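Local coordinates for protein histidinol dehydrogenase (Elizabethkingia anophelis NUHP1, PDB 6AN0) that probably catalyses the last two steps of histidine biosynthesis, the zinc-dependent, NAD-linked oxidation of L-histidinol through L-histidinaldehyde to L-histidine, at residues K30-F42 with Q218-F230. Residues are numbered along the deposited sequence; the frame is centred on the assembly and turned at random.
With EDO (1,2-ethanediol), chain F; EDO (1,2-ethanediol), chain E.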
ATOM      1  N   LYS A  30       4.284  12.817  20.625  1.00 47.89           N
ATOM      2  CA  LYS A  30       4.572  14.245  20.553  1.00 53.79           C
ATOM      3  C   LYS A  30       3.731  14.910  19.467  1.00 54.10           C
ATOM      4  O   LYS A  30       3.546  14.364  18.377  1.00 52.89           O
ATOM      5  CB  LYS A  30       6.061  14.466  20.282  1.00 56.18           C
ATOM      6  CG  LYS A  30       6.892  14.705  21.526  1.00 58.10           C
ATOM      7  CD  LYS A  30       8.371  14.415  21.299  1.00 62.08           C
ATOM      8  CE  LYS A  30       9.226  15.398  22.090  1.00 55.73           C
ATOM      9  NZ  LYS A  30      10.510  14.847  22.609  1.00 52.62           N
ATOM     10  N   ALA A  31       3.210  16.096  19.776  1.00 58.45           N
ATOM     11  CA  ALA A  31       2.305  16.803  18.879  1.00 65.12           C
ATOM     12  C   ALA A  31       2.963  18.018  18.229  1.00 68.88           C
ATOM     13  O   ALA A  31       2.285  18.995  17.903  1.00 66.21           O
ATOM     14  CB  ALA A  31       1.037  17.222  19.622  1.00 65.69           C
ATOM     15  N   GLU A  32       4.279  17.976  18.034  1.00 75.52           N
ATOM     16  CA  GLU A  32       4.961  19.068  17.356  1.00 70.63           C
ATOM     17  C   GLU A  32       4.585  19.085  15.879  1.00 57.40           C
ATOM     18  O   GLU A  32       4.490  18.039  15.233  1.00 60.70           O
ATOM     19  CB  GLU A  32       6.477  18.934  17.513  1.00 68.80           C
ATOM     20  N   ASP A  33       4.347  20.283  15.353  1.00 60.82           N
ATOM     21  CA  ASP A  33       4.073  20.474  13.933  1.00 56.81           C
ATOM     22  C   ASP A  33       5.409  20.615  13.217  1.00 45.64           C
ATOM     23  O   ASP A  33       6.100  21.628  13.373  1.00 47.02           O
ATOM     24  CB  ASP A  33       3.203  21.708  13.702  1.00 59.86           C
ATOM     25  CG  ASP A  33       2.623  21.755  12.300  1.00 61.46           C
ATOM     26  OD1 ASP A  33       1.755  22.614  12.044  1.00 66.54           O
ATOM     27  OD2 ASP A  33       3.016  20.913  11.463  1.00 58.28           O
ATOM     28  N   LEU A  34       5.777  19.601  12.439  1.00 43.90           N
ATOM     29  CA  LEU A  34       7.068  19.575  11.769  1.00 43.48           C
ATOM     30  C   LEU A  34       6.971  19.902  10.285  1.00 43.61           C
ATOM     31  O   LEU A  34       7.977  19.814   9.580  1.00 43.03           O
ATOM     32  CB  LEU A  34       7.729  18.212  11.963  1.00 41.12           C
ATOM     33  CG  LEU A  34       8.021  17.807  13.410  1.00 40.64           C
ATOM     34  CD1 LEU A  34       8.714  16.439  13.455  1.00 39.87           C
ATOM     35  CD2 LEU A  34       8.861  18.858  14.102  1.00 54.82           C
ATOM     36  N   GLN A  35       5.795  20.301   9.798  1.00 27.08           N
ATOM     37  CA  GLN A  35       5.628  20.482   8.358  1.00 31.29           C
ATOM     38  C   GLN A  35       6.541  21.577   7.818  1.00 30.37           C
ATOM     39  O   GLN A  35       7.200  21.398   6.785  1.00 28.07           O
ATOM     40  CB  GLN A  35       4.176  20.799   8.033  1.00 35.31           C
ATOM     41  CG  GLN A  35       3.914  20.895   6.551  1.00 34.30           C
ATOM     42  CD  GLN A  35       2.453  21.097   6.256  1.00 47.71           C
ATOM     43  OE1 GLN A  35       1.752  21.786   6.995  1.00 55.23           O
ATOM     44  NE2 GLN A  35       1.975  20.486   5.185  1.00 51.45           N
ATOM     45  N   ASN A  36       6.588  22.725   8.497  1.00 24.66           N
ATOM     46  CA  ASN A  36       7.427  23.810   8.000  1.00 30.71           C
ATOM     47  C   ASN A  36       8.894  23.417   8.068  1.00 29.21           C
ATOM     48  O   ASN A  36       9.680  23.755   7.174  1.00 30.15           O
ATOM     49  CB  ASN A  36       7.173  25.095   8.791  1.00 34.93           C
ATOM     50  CG  ASN A  36       8.081  26.237   8.352  1.00 56.11           C
ATOM     51  OD1 ASN A  36       7.822  26.901   7.346  1.00 71.21           O
ATOM     52  ND2 ASN A  36       9.155  26.466   9.103  1.00 59.47           N
ATOM     53  N   ILE A  37       9.265  22.681   9.113  1.00 28.93           N
ATOM     54  CA  ILE A  37      10.648  22.250   9.280  1.00 35.74           C
ATOM     55  C   ILE A  37      11.055  21.332   8.137  1.00 33.58           C
ATOM     56  O   ILE A  37      12.114  21.509   7.525  1.00 28.66           O
ATOM     57  CB  ILE A  37      10.820  21.584  10.655  1.00 31.93           C
ATOM     58  CG1 ILE A  37      10.857  22.664  11.745  1.00 37.18           C
ATOM     59  CG2 ILE A  37      12.043  20.701  10.687  1.00 35.10           C
ATOM     60  CD1 ILE A  37      10.372  22.190  13.098  1.00 42.45           C
ATOM     61  N   VAL A  38      10.186  20.372   7.796  1.00 22.85           N
ATOM     62  CA  VAL A  38      10.469  19.430   6.712  1.00 23.36           C
ATOM     63  C   VAL A  38      10.494  20.145   5.362  1.00 20.65           C
ATOM     64  O   VAL A  38      11.387  19.919   4.537  1.00 22.02           O
ATOM     65  CB  VAL A  38       9.429  18.294   6.719  1.00 22.03           C
ATOM     66  CG1 VAL A  38       9.530  17.488   5.445  1.00 21.50           C
ATOM     67  CG2 VAL A  38       9.639  17.391   7.941  1.00 26.77           C
ATOM     68  N   LEU A  39       9.483  20.975   5.097  1.00 22.29           N
ATOM     69  CA  LEU A  39       9.405  21.644   3.802  1.00 23.24           C
ATOM     70  C   LEU A  39      10.622  22.535   3.562  1.00 29.27           C
ATOM     71  O   LEU A  39      11.100  22.652   2.429  1.00 24.68           O
ATOM     72  CB  LEU A  39       8.106  22.457   3.713  1.00 25.49           C
ATOM     73  CG  LEU A  39       6.812  21.643   3.535  1.00 25.56           C
ATOM     74  CD1 LEU A  39       5.619  22.591   3.422  1.00 33.63           C
ATOM     75  CD2 LEU A  39       6.918  20.750   2.312  1.00 27.35           C
ATOM     76  N   THR A  40      11.136  23.171   4.617  1.00 23.95           N
ATOM     77  CA  THR A  40      12.343  23.987   4.474  1.00 26.64           C
ATOM     78  C   THR A  40      13.542  23.134   4.061  1.00 24.79           C
ATOM     79  O   THR A  40      14.305  23.519   3.167  1.00 26.09           O
ATOM     80  CB  THR A  40      12.638  24.732   5.774  1.00 30.82           C
ATOM     81  OG1 THR A  40      11.557  25.625   6.060  1.00 30.56           O
ATOM     82  CG2 THR A  40      13.929  25.547   5.661  1.00 32.00           C
ATOM     83  N   VAL A  41      13.728  21.975   4.702  1.00 21.99           N
ATOM     84  CA  VAL A  41      14.824  21.090   4.301  1.00 21.23           C
ATOM     85  C   VAL A  41      14.633  20.625   2.864  1.00 21.92           C
ATOM     86  O   VAL A  41      15.586  20.586   2.072  1.00 24.13           O
ATOM     87  CB  VAL A  41      14.933  19.886   5.257  1.00 21.98           C
ATOM     88  CG1 VAL A  41      16.086  18.967   4.821  1.00 21.53           C
ATOM     89  CG2 VAL A  41      15.134  20.355   6.691  1.00 22.64           C
ATOM     90  N   PHE A  42      13.404  20.244   2.510  1.00 22.10           N
ATOM     91  CA  PHE A  42      13.128  19.794   1.147  1.00 20.40           C
ATOM     92  C   PHE A  42      13.449  20.886   0.123  1.00 22.94           C
ATOM     93  O   PHE A  42      13.987  20.596  -0.954  1.00 25.81           O
ATOM     94  CB  PHE A  42      11.660  19.350   1.025  1.00 20.09           C
ATOM     95  CG  PHE A  42      11.370  17.973   1.614  1.00 20.85           C
ATOM     96  CD1 PHE A  42      10.125  17.390   1.437  1.00 21.17           C
ATOM     97  CD2 PHE A  42      12.337  17.270   2.333  1.00 22.53           C
ATOM     98  CE1 PHE A  42       9.839  16.130   1.969  1.00 22.94           C
ATOM     99  CE2 PHE A  42      12.068  16.011   2.861  1.00 24.89           C
ATOM    100  CZ  PHE A  42      10.804  15.433   2.668  1.00 26.02           C
ATOM    101  N   GLN A 218      10.981  10.948  14.956  1.00 32.73           N
ATOM    102  CA  GLN A 218       9.852  11.816  14.621  1.00 36.77           C
ATOM    103  C   GLN A 218      10.121  12.644  13.368  1.00 29.02           C
ATOM    104  O   GLN A 218       9.201  12.916  12.591  1.00 28.91           O
ATOM    105  CB  GLN A 218       9.535  12.745  15.800  1.00 36.61           C
ATOM    106  CG  GLN A 218      10.726  13.566  16.274  1.00 45.90           C
ATOM    107  CD  GLN A 218      10.353  14.590  17.332  1.00 66.21           C
ATOM    108  OE1 GLN A 218       9.333  15.274  17.223  1.00 72.49           O
ATOM    109  NE2 GLN A 218      11.181  14.698  18.365  1.00 67.18           N
ATOM    110  N   TYR A 219      11.363  13.082  13.171  1.00 27.03           N
ATOM    111  CA  TYR A 219      11.670  13.911  12.008  1.00 23.64           C
ATOM    112  C   TYR A 219      11.672  13.084  10.731  1.00 28.04           C
ATOM    113  O   TYR A 219      11.180  13.534   9.692  1.00 23.91           O
ATOM    114  CB  TYR A 219      13.017  14.599  12.192  1.00 25.09           C
ATOM    115  CG  TYR A 219      13.026  15.477  13.413  1.00 34.02           C
ATOM    116  CD1 TYR A 219      12.434  16.733  13.388  1.00 37.19           C
ATOM    117  CD2 TYR A 219      13.596  15.040  14.598  1.00 39.76           C
ATOM    118  CE1 TYR A 219      12.416  17.532  14.514  1.00 46.82           C
ATOM    119  CE2 TYR A 219      13.585  15.837  15.731  1.00 39.66           C
ATOM    120  CZ  TYR A 219      12.990  17.077  15.681  1.00 49.55           C
ATOM    121  OH  TYR A 219      12.977  17.883  16.800  1.00 62.72           O
ATOM    122  N   VAL A 220      12.252  11.885  10.784  1.00 23.19           N
ATOM    123  CA  VAL A 220      12.240  11.009   9.617  1.00 25.55           C
ATOM    124  C   VAL A 220      10.810  10.617   9.276  1.00 25.32           C
ATOM    125  O   VAL A 220      10.413  10.591   8.100  1.00 22.73           O
ATOM    126  CB  VAL A 220      13.130   9.774   9.876  1.00 23.90           C
ATOM    127  CG1 VAL A 220      12.895   8.698   8.805  1.00 26.41           C
ATOM    128  CG2 VAL A 220      14.598  10.188   9.938  1.00 24.77           C
ATOM    129  N   THR A 221      10.003  10.348  10.307  1.00 22.91           N
ATOM    130  CA  THR A 221       8.617   9.943  10.096  1.00 25.58           C
ATOM    131  C   THR A 221       7.821  11.041   9.399  1.00 28.37           C
ATOM    132  O   THR A 221       7.071  10.776   8.450  1.00 25.66           O
ATOM    133  CB  THR A 221       7.980   9.573  11.445  1.00 34.14           C
ATOM    134  OG1 THR A 221       8.640   8.420  11.986  1.00 30.64           O
ATOM    135  CG2 THR A 221       6.492   9.259  11.281  1.00 38.93           C
ATOM    136  N   ALA A 222       7.960  12.286   9.870  1.00 25.46           N
ATOM    137  CA  ALA A 222       7.250  13.400   9.245  1.00 23.89           C
ATOM    138  C   ALA A 222       7.748  13.629   7.823  1.00 23.67           C
ATOM    139  O   ALA A 222       6.962  13.938   6.919  1.00 23.92           O
ATOM    140  CB  ALA A 222       7.407  14.668  10.089  1.00 24.51           C
ATOM    141  N   ALA A 223       9.054  13.458   7.601  1.00 21.37           N
ATOM    142  CA  ALA A 223       9.596  13.675   6.266  1.00 23.56           C
ATOM    143  C   ALA A 223       9.041  12.655   5.286  1.00 21.04           C
ATOM    144  O   ALA A 223       8.674  13.009   4.160  1.00 21.43           O
ATOM    145  CB  ALA A 223      11.126  13.616   6.289  1.00 24.18           C
ATOM    146  N   LYS A 224       8.962  11.385   5.699  1.00 20.70           N
ATOM    147  CA  LYS A 224       8.391  10.364   4.827  1.00 21.07           C
ATOM    148  C   LYS A 224       6.925  10.654   4.538  1.00 24.74           C
ATOM    149  O   LYS A 224       6.456  10.471   3.404  1.00 20.35           O
ATOM    150  CB  LYS A 224       8.552   8.981   5.463  1.00 19.33           C
ATOM    151  CG  LYS A 224       9.974   8.427   5.391  1.00 22.52           C
ATOM    152  CD  LYS A 224      10.114   7.136   6.207  1.00 23.91           C
ATOM    153  CE  LYS A 224       9.332   5.987   5.577  1.00 24.61           C
ATOM    154  NZ  LYS A 224       9.397   4.752   6.417  1.00 22.78           N
ATOM    155  N   GLN A 225       6.186  11.118   5.553  1.00 24.12           N
ATOM    156  CA  GLN A 225       4.775  11.441   5.352  1.00 25.39           C
ATOM    157  C   GLN A 225       4.610  12.567   4.339  1.00 27.70           C
ATOM    158  O   GLN A 225       3.764  12.487   3.438  1.00 23.68           O
ATOM    159  CB  GLN A 225       4.118  11.809   6.688  1.00 29.97           C
ATOM    160  N   ILE A 226       5.427  13.613   4.456  1.00 23.39           N
ATOM    161  CA  ILE A 226       5.308  14.756   3.559  1.00 20.06           C
ATOM    162  C   ILE A 226       5.866  14.434   2.175  1.00 21.56           C
ATOM    163  O   ILE A 226       5.341  14.923   1.163  1.00 23.26           O
ATOM    164  CB  ILE A 226       6.000  15.964   4.205  1.00 25.24           C
ATOM    165  CG1 ILE A 226       5.155  16.441   5.387  1.00 29.59           C
ATOM    166  CG2 ILE A 226       6.237  17.088   3.179  1.00 26.85           C
ATOM    167  CD1 ILE A 226       5.832  17.467   6.269  1.00 30.76           C
ATOM    168  N   ALA A 227       6.905  13.592   2.108  1.00 22.43           N
ATOM    169  CA  ALA A 227       7.479  13.182   0.827  1.00 20.91           C
ATOM    170  C   ALA A 227       6.435  12.551  -0.086  1.00 22.32           C
ATOM    171  O   ALA A 227       6.522  12.686  -1.310  1.00 23.54           O
ATOM    172  CB  ALA A 227       8.629  12.196   1.054  1.00 19.11           C
ATOM    173  N   GLN A 228       5.462  11.834   0.486  1.00 21.65           N
ATOM    174  CA  GLN A 228       4.357  11.298  -0.316  1.00 28.23           C
ATOM    175  C   GLN A 228       3.723  12.345  -1.222  1.00 35.27           C
ATOM    176  O   GLN A 228       3.301  12.036  -2.342  1.00 31.27           O
ATOM    177  CB  GLN A 228       3.291  10.720   0.596  1.00 32.44           C
ATOM    178  CG  GLN A 228       3.574   9.343   1.096  1.00 30.67           C
ATOM    179  CD  GLN A 228       2.407   8.809   1.902  1.00 39.56           C
ATOM    180  OE1 GLN A 228       1.793   7.810   1.538  1.00 44.35           O
ATOM    181  NE2 GLN A 228       2.096   9.482   3.006  1.00 35.51           N
ATOM    182  N   ASN A 229       3.622  13.590  -0.752  1.00 30.05           N
ATOM    183  CA  ASN A 229       2.962  14.621  -1.537  1.00 32.18           C
ATOM    184  C   ASN A 229       3.790  15.077  -2.728  1.00 32.58           C
ATOM    185  O   ASN A 229       3.296  15.866  -3.541  1.00 45.82           O
ATOM    186  CB  ASN A 229       2.625  15.808  -0.628  1.00 45.24           C
ATOM    187  CG  ASN A 229       1.906  15.374   0.636  1.00 40.96           C
ATOM    188  OD1 ASN A 229       1.214  14.351   0.653  1.00 57.97           O
ATOM    189  ND2 ASN A 229       2.077  16.135   1.704  1.00 47.25           N
ATOM    190  N   PHE A 230       5.033  14.620  -2.848  1.00 24.94           N
ATOM    191  CA  PHE A 230       5.855  14.908  -4.014  1.00 22.20           C
ATOM    192  C   PHE A 230       6.025  13.685  -4.910  1.00 26.82           C
ATOM    193  O   PHE A 230       6.919  13.656  -5.759  1.00 33.63           O
ATOM    194  CB  PHE A 230       7.203  15.473  -3.572  1.00 27.52           C
ATOM    195  CG  PHE A 230       7.069  16.762  -2.808  1.00 32.55           C
ATOM    196  CD1 PHE A 230       6.943  17.964  -3.484  1.00 29.25           C
ATOM    197  CD2 PHE A 230       7.018  16.765  -1.424  1.00 29.99           C
ATOM    198  CE1 PHE A 230       6.792  19.155  -2.789  1.00 37.86           C
ATOM    199  CE2 PHE A 230       6.872  17.951  -0.717  1.00 29.33           C
ATOM    200  CZ  PHE A 230       6.755  19.150  -1.403  1.00 35.36           C
TER
HETATM  201  C1  EDO F 505       9.031  26.630   2.565  1.00 54.25           C
HETATM  202  O1  EDO F 505       7.802  26.198   1.974  1.00 64.32           O
HETATM  203  C2  EDO F 505       9.066  26.124   3.999  1.00 44.76           C
HETATM  204  O2  EDO F 505       7.718  26.113   4.490  1.00 48.83           O
HETATM  205  C1  EDO E 504       7.230   7.610  16.868  1.00 70.13           C
HETATM  206  O1  EDO E 504       7.960   8.747  17.354  1.00 71.53           O
HETATM  207  C2  EDO E 504       7.956   7.028  15.663  1.00 65.72           C
HETATM  208  O2  EDO E 504       8.500   8.104  14.891  1.00 64.48           O
HETATM  209  O   HOH W   1       6.188  15.019  16.558  1.00 56.89           O
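A helix-helix packing of the knobs-into-holes kind joins the start of helix 35-48 to helix 218-227, with I226 as the knob among Q35, V38, L39 and F42. The axes of 35-42 and 218-227 approach to 9.6 Å and cross at -71°. The two branches of I226 divide the hole: CD1 lies 3.7 Å from V38 CB and also meets the backbone of Q35 at CA, while CG2 reaches L39 CD2 and F42 CE1. Because CG1 of I226 stands anti to its carbonyl carbon (chi1 -71°), CG2 is left anti to the backbone N and serves the L39 and F42 side. V38 CG1 packs against A223 CA and lies over the centre of one face of the F42 ring, 3.6 Å above its plane. The rim of that ring points into helix 218-227, where CZ comes 3.6 Å from A223 O; A227 N and F230 CE2 lie at its edge. L34 CB lies 4.0 Å from A222 CB. At the N-cap of helix 35-48, L34 also crosses Y219 at about a right angle, its CD1 3.7 Å from Y219 CD1. Near the start of both segments a water donates to K30 O and to Q218 OE1. F201, from helix 192-201, meets F42 and F230 edge-to-face. The contact thus knits an N-terminal helix onto a helix that starts beside N217, a predicted NAD-binding residue, and that forms the connection of a beta-alpha-beta crossover between the parallel strands 211-213 and 233-234 of the mixed sheet.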